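Local atomic coordinates of erythromycin dehydratase (Saccharopolyspora erythraea, PDB entry 3EL6), a protein that probably catalyses dehydration of a beta-hydroxyacyl chain as the dehydratase domain of a modular synthase that makes the polyketide core of the antibiotic erythromycin. Residues P96-L101 / N255-H260; S126-I131 / T152-Q157; V214-D219 / P227-A232. All blocks are in the same frame, centred on the assembly; numbering follows the deposited sequence.

Interaction 1 (P96-L101 / N255-H260)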
loop_
_atom_site.group_PDB
_atom_site.type_symbol
_atom_site.label_atom_id
_atom_site.label_comp_id
_atom_site.label_asym_id
_atom_site.label_seq_id
_atom_site.Cartn_x
_atom_site.Cartn_y
_atom_site.Cartn_z
ATOM N N PRO A 96 12.255 0.242 -14.294
ATOM C CA PRO A 96 12.795 1.594 -14.199
ATOM C C PRO A 96 12.412 2.508 -15.364
ATOM O O PRO A 96 12.703 3.739 -15.326
ATOM C CB PRO A 96 14.309 1.349 -14.121
ATOM C CG PRO A 96 14.500 0.166 -15.046
ATOM C CD PRO A 96 13.294 -0.745 -14.649
ATOM N N VAL A 97 11.717 1.949 -16.353
ATOM C CA VAL A 97 11.271 2.722 -17.523
ATOM C C VAL A 97 9.851 3.172 -17.354
ATOM O O VAL A 97 8.949 2.397 -16.996
ATOM C CB VAL A 97 11.402 1.891 -18.853
ATOM C CG1 VAL A 97 10.761 2.605 -20.024
ATOM C CG2 VAL A 97 12.918 1.694 -19.113
ATOM N N LEU A 98 9.646 4.441 -17.649
ATOM C CA LEU A 98 8.297 4.991 -17.659
ATOM C C LEU A 98 7.786 4.806 -19.077
ATOM O O LEU A 98 8.080 5.602 -19.973
ATOM C CB LEU A 98 8.394 6.448 -17.217
ATOM C CG LEU A 98 7.489 7.108 -16.213
ATOM C CD1 LEU A 98 7.490 8.670 -16.295
ATOM C CD2 LEU A 98 6.083 6.464 -15.897
ATOM N N GLU A 99 7.084 3.689 -19.331
ATOM C CA GLU A 99 6.585 3.438 -20.652
ATOM C C GLU A 99 5.600 4.505 -21.101
ATOM O O GLU A 99 5.620 4.941 -22.241
ATOM C CB GLU A 99 5.915 2.065 -20.711
ATOM C CG GLU A 99 5.316 1.826 -22.051
ATOM C CD GLU A 99 4.992 0.377 -22.224
ATOM O OE1 GLU A 99 5.945 -0.404 -22.442
ATOM O OE2 GLU A 99 3.780 0.055 -22.146
ATOM N N GLU A 100 4.738 4.958 -20.210
ATOM C CA GLU A 100 3.942 6.166 -20.482
ATOM C C GLU A 100 3.576 6.822 -19.174
ATOM O O GLU A 100 3.431 6.133 -18.137
ATOM C CB GLU A 100 2.655 5.715 -21.185
ATOM C CG GLU A 100 1.520 6.710 -21.234
ATOM C CD GLU A 100 0.223 6.087 -21.783
ATOM O OE1 GLU A 100 -0.295 5.137 -21.139
ATOM O OE2 GLU A 100 -0.283 6.556 -22.846
ATOM N N LEU A 101 3.479 8.149 -19.191
ATOM C CA LEU A 101 2.813 8.876 -18.075
ATOM C C LEU A 101 1.974 9.956 -18.669
ATOM O O LEU A 101 2.479 10.802 -19.470
ATOM C CB LEU A 101 3.857 9.436 -17.091
ATOM C CG LEU A 101 3.175 9.964 -15.812
ATOM C CD1 LEU A 101 2.741 8.782 -14.936
ATOM C CD2 LEU A 101 4.152 10.876 -15.093
ATOM N N ASN A 255 6.258 9.652 -23.197
ATOM C CA ASN A 255 6.219 8.295 -23.778
ATOM C C ASN A 255 7.607 7.715 -23.836
ATOM O O ASN A 255 8.515 8.314 -24.439
ATOM C CB ASN A 255 5.614 8.321 -25.214
ATOM C CG ASN A 255 4.183 8.796 -25.235
ATOM O OD1 ASN A 255 3.856 9.846 -25.806
ATOM N ND2 ASN A 255 3.318 8.046 -24.613
ATOM N N THR A 256 7.794 6.587 -23.159
ATOM C CA THR A 256 9.012 5.892 -23.039
ATOM C C THR A 256 10.159 6.758 -22.538
ATOM O O THR A 256 11.042 7.162 -23.307
ATOM C CB THR A 256 9.405 5.093 -24.322
ATOM O OG1 THR A 256 8.285 4.304 -24.747
ATOM C CG2 THR A 256 10.569 4.160 -24.009
ATOM N N VAL A 257 10.171 6.952 -21.215
ATOM C CA VAL A 257 11.217 7.727 -20.584
ATOM C C VAL A 257 12.180 6.764 -20.009
ATOM O O VAL A 257 11.816 5.939 -19.138
ATOM C CB VAL A 257 10.639 8.643 -19.420
ATOM C CG1 VAL A 257 11.798 9.498 -18.897
ATOM C CG2 VAL A 257 9.490 9.465 -20.005
ATOM N N THR A 258 13.422 6.786 -20.492
ATOM C CA THR A 258 14.434 5.883 -19.948
ATOM C C THR A 258 15.554 6.677 -19.269
ATOM O O THR A 258 15.969 7.737 -19.774
ATOM C CB THR A 258 15.086 4.983 -21.072
ATOM O OG1 THR A 258 15.955 5.815 -21.877
ATOM C CG2 THR A 258 13.986 4.351 -21.968
ATOM N N LEU A 259 16.102 6.137 -18.183
ATOM C CA LEU A 259 17.089 6.791 -17.394
ATOM C C LEU A 259 18.300 5.914 -17.348
ATOM O O LEU A 259 18.218 4.728 -17.019
ATOM C CB LEU A 259 16.472 7.129 -15.993
ATOM C CG LEU A 259 17.061 8.044 -14.926
ATOM C CD1 LEU A 259 17.254 9.463 -15.502
ATOM C CD2 LEU A 259 16.003 8.049 -13.812
ATOM N N HIS A 260 19.452 6.467 -17.708
ATOM C CA HIS A 260 20.674 5.717 -17.658
ATOM C C HIS A 260 21.675 6.214 -16.621
ATOM O O HIS A 260 22.636 5.564 -16.351
ATOM C CB HIS A 260 21.280 5.656 -19.064
ATOM C CG HIS A 260 20.298 5.184 -20.089
ATOM N ND1 HIS A 260 19.984 3.853 -20.244
ATOM C CD2 HIS A 260 19.489 5.861 -20.939
ATOM C CE1 HIS A 260 19.058 3.730 -21.181
ATOM N NE2 HIS A 260 18.754 4.933 -21.634
HETATM O O HOH W 1 14.976 3.785 -17.043
HETATM O O HOH W 2 4.090 4.884 -24.711
HETATM O O HOH W 3 0.692 8.725 -23.943
#
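Leu98 and Val257, paired antiparallel, form the centre of the contact between 96-101 and 255-260, whose touching parts run 167° apart. Two backbone bonds join the pair: Leu98 N donates to Val257 O at 3.0 Å, and Val257 N to Leu98 O at 2.8 Å. On the same face of the sheet their side chains meet near the base, CB of Leu98 to CB of Val257 3.8 Å.

Val97 meets 255-260 along the neighbouring carbonyl and Thr258. With CG1 anti to the backbone N (chi1 172°), that methyl rests 3.6 Å from Val257 O, while Val97 CG2 lies alongside the methyl CG2 of Thr258 at 4.0 Å, both side chains pointing the same way. The hydroxyl of Thr258 bonds to Thr293.

Further along, the register is broken by a G1 beta bulge, Thr256 and Val257 both facing Leu98. Thr256 N reaches Glu99 O at 2.9 Å, but from 53° above the carbonyl plane. Past the bulge, Glu100 and Asn255 lie side by side on the sheet face reverse to Leu98 and Val257; a water joins them, 2.6 Å from Glu100 OE2 and 2.8 Å from Asn255 ND2.

Strand 251-259 is flanked on its other edge by 290-299, which binds Asn255 and Thr256, and strand 97-103 by 148-156, where Glu99 and Glu100 form a classic bulge opposite Thr154. Leu98 drops onto Val83 and Leu87 of helix 79-93, so the pairing lies over that helix where strands of the two hotdog halves adjoin.

Interaction 2 (S126-I131 / T152-Q157)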
loop_
_atom_site.group_PDB
_atom_site.type_symbol
_atom_site.label_atom_id
_atom_site.label_comp_id
_atom_site.label_asym_id
_atom_site.label_seq_id
_atom_site.Cartn_x
_atom_site.Cartn_y
_atom_site.Cartn_z
ATOM N N SER A 126 2.947 -9.348 -19.423
ATOM C CA SER A 126 4.233 -8.874 -19.930
ATOM C C SER A 126 5.236 -8.376 -18.823
ATOM O O SER A 126 6.415 -8.084 -19.122
ATOM C CB SER A 126 3.973 -7.767 -20.974
ATOM O OG SER A 126 3.595 -6.581 -20.263
ATOM N N GLY A 127 4.787 -8.311 -17.563
ATOM C CA GLY A 127 5.631 -7.917 -16.476
ATOM C C GLY A 127 5.571 -6.386 -16.208
ATOM O O GLY A 127 6.210 -5.940 -15.275
ATOM N N ARG A 128 4.784 -5.639 -16.994
ATOM C CA ARG A 128 4.600 -4.193 -16.789
ATOM C C ARG A 128 3.631 -3.938 -15.632
ATOM O O ARG A 128 2.806 -4.825 -15.287
ATOM C CB ARG A 128 4.067 -3.527 -18.074
ATOM C CG ARG A 128 5.137 -3.616 -19.193
ATOM C CD ARG A 128 4.613 -3.007 -20.442
ATOM N NE ARG A 128 3.434 -3.750 -20.806
ATOM C CZ ARG A 128 2.932 -3.793 -22.027
ATOM N NH1 ARG A 128 3.536 -3.103 -23.005
ATOM N NH2 ARG A 128 1.834 -4.529 -22.265
ATOM N N ARG A 129 3.734 -2.750 -15.023
ATOM C CA ARG A 129 2.803 -2.403 -13.968
ATOM C C ARG A 129 2.197 -1.020 -14.191
ATOM O O ARG A 129 2.853 -0.126 -14.762
ATOM C CB ARG A 129 3.497 -2.395 -12.598
ATOM C CG ARG A 129 4.214 -3.674 -12.205
ATOM C CD ARG A 129 4.929 -3.521 -10.840
ATOM N NE ARG A 129 5.692 -4.706 -10.508
ATOM C CZ ARG A 129 5.208 -5.705 -9.761
ATOM N NH1 ARG A 129 3.972 -5.654 -9.229
ATOM N NH2 ARG A 129 5.947 -6.771 -9.529
ATOM N N THR A 130 0.961 -0.830 -13.721
ATOM C CA THR A 130 0.349 0.485 -13.717
ATOM C C THR A 130 0.834 1.304 -12.548
ATOM O O THR A 130 0.995 0.804 -11.416
ATOM C CB THR A 130 -1.202 0.367 -13.717
ATOM O OG1 THR A 130 -1.614 -0.270 -14.934
ATOM C CG2 THR A 130 -1.823 1.768 -13.598
ATOM N N ILE A 131 1.046 2.594 -12.780
ATOM C CA ILE A 131 1.332 3.471 -11.668
ATOM C C ILE A 131 0.284 4.620 -11.694
ATOM O O ILE A 131 -0.044 5.176 -12.742
ATOM C CB ILE A 131 2.798 4.067 -11.764
ATOM C CG1 ILE A 131 3.068 5.060 -10.626
ATOM C CG2 ILE A 131 2.990 4.682 -13.156
ATOM C CD1 ILE A 131 4.567 5.313 -10.374
ATOM N N THR A 152 -1.392 9.034 -14.474
ATOM C CA THR A 152 -1.402 7.589 -14.503
ATOM C C THR A 152 -0.515 7.133 -15.647
ATOM O O THR A 152 -0.375 7.835 -16.668
ATOM C CB THR A 152 -2.834 7.027 -14.707
ATOM O OG1 THR A 152 -2.798 5.603 -14.536
ATOM C CG2 THR A 152 -3.336 7.341 -16.103
ATOM N N GLY A 153 0.108 5.984 -15.489
ATOM C CA GLY A 153 0.997 5.497 -16.545
ATOM C C GLY A 153 1.367 4.044 -16.329
ATOM O O GLY A 153 0.666 3.309 -15.595
ATOM N N THR A 154 2.489 3.652 -16.923
ATOM C CA THR A 154 2.922 2.267 -16.969
ATOM C C THR A 154 4.428 2.218 -16.795
ATOM O O THR A 154 5.146 3.021 -17.420
ATOM C CB THR A 154 2.518 1.664 -18.362
ATOM O OG1 THR A 154 1.086 1.720 -18.500
ATOM C CG2 THR A 154 3.021 0.201 -18.523
ATOM N N LEU A 155 4.907 1.321 -15.927
ATOM C CA LEU A 155 6.316 1.124 -15.669
ATOM C C LEU A 155 6.712 -0.131 -16.407
ATOM O O LEU A 155 5.936 -1.137 -16.435
ATOM C CB LEU A 155 6.576 0.860 -14.157
ATOM C CG LEU A 155 6.179 2.114 -13.283
ATOM C CD1 LEU A 155 6.361 1.648 -11.839
ATOM C CD2 LEU A 155 7.170 3.271 -13.666
ATOM N N ALA A 156 7.913 -0.141 -16.960
ATOM C CA ALA A 156 8.356 -1.341 -17.715
ATOM C C ALA A 156 9.835 -1.567 -17.501
ATOM O O ALA A 156 10.527 -0.823 -16.803
ATOM C CB ALA A 156 8.127 -1.124 -19.189
ATOM N N GLN A 157 10.353 -2.551 -18.226
ATOM C CA GLN A 157 11.719 -3.018 -18.026
ATOM C C GLN A 157 12.791 -2.086 -18.674
ATOM O O GLN A 157 12.539 -1.460 -19.689
ATOM C CB GLN A 157 11.874 -4.421 -18.667
ATOM C CG GLN A 157 10.858 -5.455 -18.035
ATOM C CD GLN A 157 9.485 -5.542 -18.645
ATOM O OE1 GLN A 157 9.068 -4.736 -19.486
ATOM N NE2 GLN A 157 8.730 -6.590 -18.220
HETATM O O HOH W 4 -1.144 1.092 -17.279
#
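The beta hairpin of strands 129-137 and 148-156, part of the first half of the double hotdog fold, ends here with Arg129 facing Leu155 and Ile131 facing Gly153 as antiparallel hydrogen-bonded pairs. Leu155 N meets Arg129 O at 2.8 Å, nearly in line with the carbonyl. Ile131 N approaches Gly153 O at 2.9 Å from well above the carbonyl plane, 50° out of it.

Ile131 and Leu155 give an apolar patch on one face, which also carries Arg129; its guanidinium NH1 bonds to the carbonyls of His49 and Gly121. CG2 of Ile131 lies 4.1 Å from CG of Leu155 and also over the carbonyl of Gly153, 3.6 Å from Gly153 C. Beyond, Ile131 touches Ala86 and Ala89 of helix 79-93, and Leu155 touches Val93.

The other face is polar. Thr130 and Thr154, a non-hydrogen-bonded pair, share one water, 2.8 Å from Thr130 OG1 and 2.6 Å from Thr154 OG1. The aliphatic part of Arg128 slants across Thr154, its CB 3.9 Å from Thr154 CG2, and its CG rests on the methyl of Ala156; a weak, long ion pair links its far end to Glu99.

At the open end Gln157, its chain bent at chi2 (87°), turns its amide back to the loop: NE2 donates to Ser126 O at 2.9 Å, in the carbonyl plane on a lone pair, with that oxygen 13° from the amide plane of Gln157.

Interaction 3 (V214-D219 / P227-A232)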
loop_
_atom_site.group_PDB
_atom_site.type_symbol
_atom_site.label_atom_id
_atom_site.label_comp_id
_atom_site.label_asym_id
_atom_site.label_seq_id
_atom_site.Cartn_x
_atom_site.Cartn_y
_atom_site.Cartn_z
ATOM N N VAL A 214 21.685 22.573 -20.712
ATOM C CA VAL A 214 20.675 22.830 -19.692
ATOM C C VAL A 214 21.342 22.445 -18.369
ATOM O O VAL A 214 21.930 21.395 -18.271
ATOM C CB VAL A 214 19.446 21.973 -19.945
ATOM C CG1 VAL A 214 18.497 22.208 -18.819
ATOM C CG2 VAL A 214 18.774 22.338 -21.287
ATOM N N SER A 215 21.271 23.290 -17.335
ATOM C CA SER A 215 21.939 22.965 -16.068
ATOM C C SER A 215 21.300 23.798 -14.945
ATOM O O SER A 215 20.705 24.844 -15.200
ATOM C CB SER A 215 23.459 23.232 -16.066
ATOM O OG SER A 215 23.704 24.627 -16.345
ATOM N N ILE A 216 21.378 23.253 -13.734
ATOM C CA ILE A 216 20.892 23.902 -12.552
ATOM C C ILE A 216 22.007 23.785 -11.527
ATOM O O ILE A 216 22.984 23.071 -11.708
ATOM C CB ILE A 216 19.598 23.213 -12.006
ATOM C CG1 ILE A 216 19.871 21.737 -11.684
ATOM C CG2 ILE A 216 18.453 23.386 -13.019
ATOM C CD1 ILE A 216 18.718 21.115 -10.849
ATOM N N ALA A 217 21.890 24.494 -10.410
ATOM C CA ALA A 217 22.852 24.270 -9.367
ATOM C C ALA A 217 22.532 22.995 -8.538
ATOM O O ALA A 217 21.412 22.819 -8.077
ATOM C CB ALA A 217 22.926 25.487 -8.457
ATOM N N ALA A 218 23.533 22.161 -8.287
ATOM C CA ALA A 218 23.340 20.968 -7.416
ATOM C C ALA A 218 22.701 21.304 -6.053
ATOM O O ALA A 218 23.053 22.293 -5.416
ATOM C CB ALA A 218 24.651 20.221 -7.248
ATOM N N ASP A 219 21.716 20.538 -5.607
ATOM C CA ASP A 219 21.259 20.761 -4.230
ATOM C C ASP A 219 20.930 19.483 -3.451
ATOM O O ASP A 219 21.816 18.892 -2.826
ATOM C CB ASP A 219 20.119 21.774 -4.123
ATOM C CG ASP A 219 19.858 22.180 -2.687
ATOM O OD1 ASP A 219 19.328 21.337 -1.932
ATOM O OD2 ASP A 219 20.207 23.314 -2.292
ATOM N N PRO A 227 13.703 17.383 -10.953
ATOM C CA PRO A 227 12.563 17.829 -11.716
ATOM C C PRO A 227 12.661 19.245 -12.271
ATOM O O PRO A 227 11.978 19.580 -13.304
ATOM C CB PRO A 227 11.392 17.670 -10.723
ATOM C CG PRO A 227 12.027 17.744 -9.423
ATOM C CD PRO A 227 13.373 17.174 -9.521
ATOM N N VAL A 228 13.506 20.080 -11.634
ATOM C CA VAL A 228 13.724 21.367 -12.277
ATOM C C VAL A 228 14.545 21.167 -13.573
ATOM O O VAL A 228 14.201 21.719 -14.625
ATOM C CB VAL A 228 14.323 22.392 -11.330
ATOM C CG1 VAL A 228 14.508 23.772 -12.034
ATOM C CG2 VAL A 228 13.317 22.567 -10.152
ATOM N N LEU A 229 15.604 20.389 -13.467
ATOM C CA LEU A 229 16.429 20.077 -14.652
ATOM C C LEU A 229 15.553 19.430 -15.724
ATOM O O LEU A 229 15.607 19.789 -16.899
ATOM C CB LEU A 229 17.607 19.220 -14.256
ATOM C CG LEU A 229 18.638 18.955 -15.395
ATOM C CD1 LEU A 229 19.357 20.292 -15.733
ATOM C CD2 LEU A 229 19.713 17.906 -15.026
ATOM N N LEU A 230 14.680 18.492 -15.325
ATOM C CA LEU A 230 13.834 17.796 -16.336
ATOM C C LEU A 230 12.816 18.715 -16.955
ATOM O O LEU A 230 12.496 18.627 -18.161
ATOM C CB LEU A 230 13.094 16.660 -15.619
ATOM C CG LEU A 230 12.258 15.765 -16.548
ATOM C CD1 LEU A 230 13.241 15.128 -17.480
ATOM C CD2 LEU A 230 11.692 14.709 -15.591
ATOM N N ASP A 231 12.254 19.658 -16.169
ATOM C CA ASP A 231 11.357 20.634 -16.801
ATOM C C ASP A 231 12.108 21.492 -17.831
ATOM O O ASP A 231 11.558 21.841 -18.862
ATOM C CB ASP A 231 10.739 21.596 -15.778
ATOM C CG ASP A 231 9.815 22.578 -16.415
ATOM O OD1 ASP A 231 8.649 22.208 -16.639
ATOM O OD2 ASP A 231 10.236 23.731 -16.739
ATOM N N ALA A 232 13.338 21.867 -17.502
ATOM C CA ALA A 232 14.154 22.682 -18.440
ATOM C C ALA A 232 14.540 21.853 -19.710
ATOM O O ALA A 232 14.597 22.362 -20.831
ATOM C CB ALA A 232 15.355 23.220 -17.725
#
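The end of strand 209-215 and the residues after it pass along the first turns of helix 227-235, CA of Ile216 lying 6.2 Å from CA of Leu229 and CA of Val214 6.6 Å from CA of Ala232. What fills the gap is wholly apolar.

Leu229 gives most from the helix. Its CG is anti to the backbone N (chi1 -174°), and with chi2 at 68° CD1 reaches the strand, 3.7 Å from both Ser215 CA and Val214 CG1. The same valine methyl presses on the helix one turn further on: Val214 CG1 to Ala232 CB is 3.5 Å, tighter than usual for two carbons, so helix and strand lie close here, with only a methyl on the helix side.

Ile216 covers the start of the helix with two branches. Its CD1 lies 4.1 Å from Leu229 CB, and its CG2 stands 4.1 Å from Val228 CG1, both contacts at a slant. Ile216 also leans on His226, while Val214 and Leu229 share a further neighbour, Val267 of strand 266-273.

On the helix side turned from the strand, Leu230 and Asp231 meet helix 79-93 around Ser80. A helix packed on the concave side of a curved antiparallel sheet that wraps round it is the hotdog motif; this one probably belongs to the second half, and it opens within a His-Pro-Val-Leu-Leu-Asp sequence, consistent with the active-site signature of polyketide synthase dehydratases.

Overall arrangement
Interactions 1 and 2 are neighbours in one sheet region, their centres 10 Å apart: strands 97-103 and 148-156 adjoin, with Val97 O 2.7 Å from Ala156 N and Glu100 O 2.9 Å from Thr154 N, both probable hydrogen bonds. Interaction 3 lies across the chain's centre, its centre about 18 Å from that of interaction 1 and 26 Å from that of interaction 2. In sequence, interactions 2 and 3 are both nested inside the loop closed by interaction 1, one after the other. This is consistent with interaction 2 belonging to the first hotdog and interaction 3 to the second, while interaction 1 joins strands of the two; helix 79-93, touched by all three, probably lies near the active site with helix 227-235.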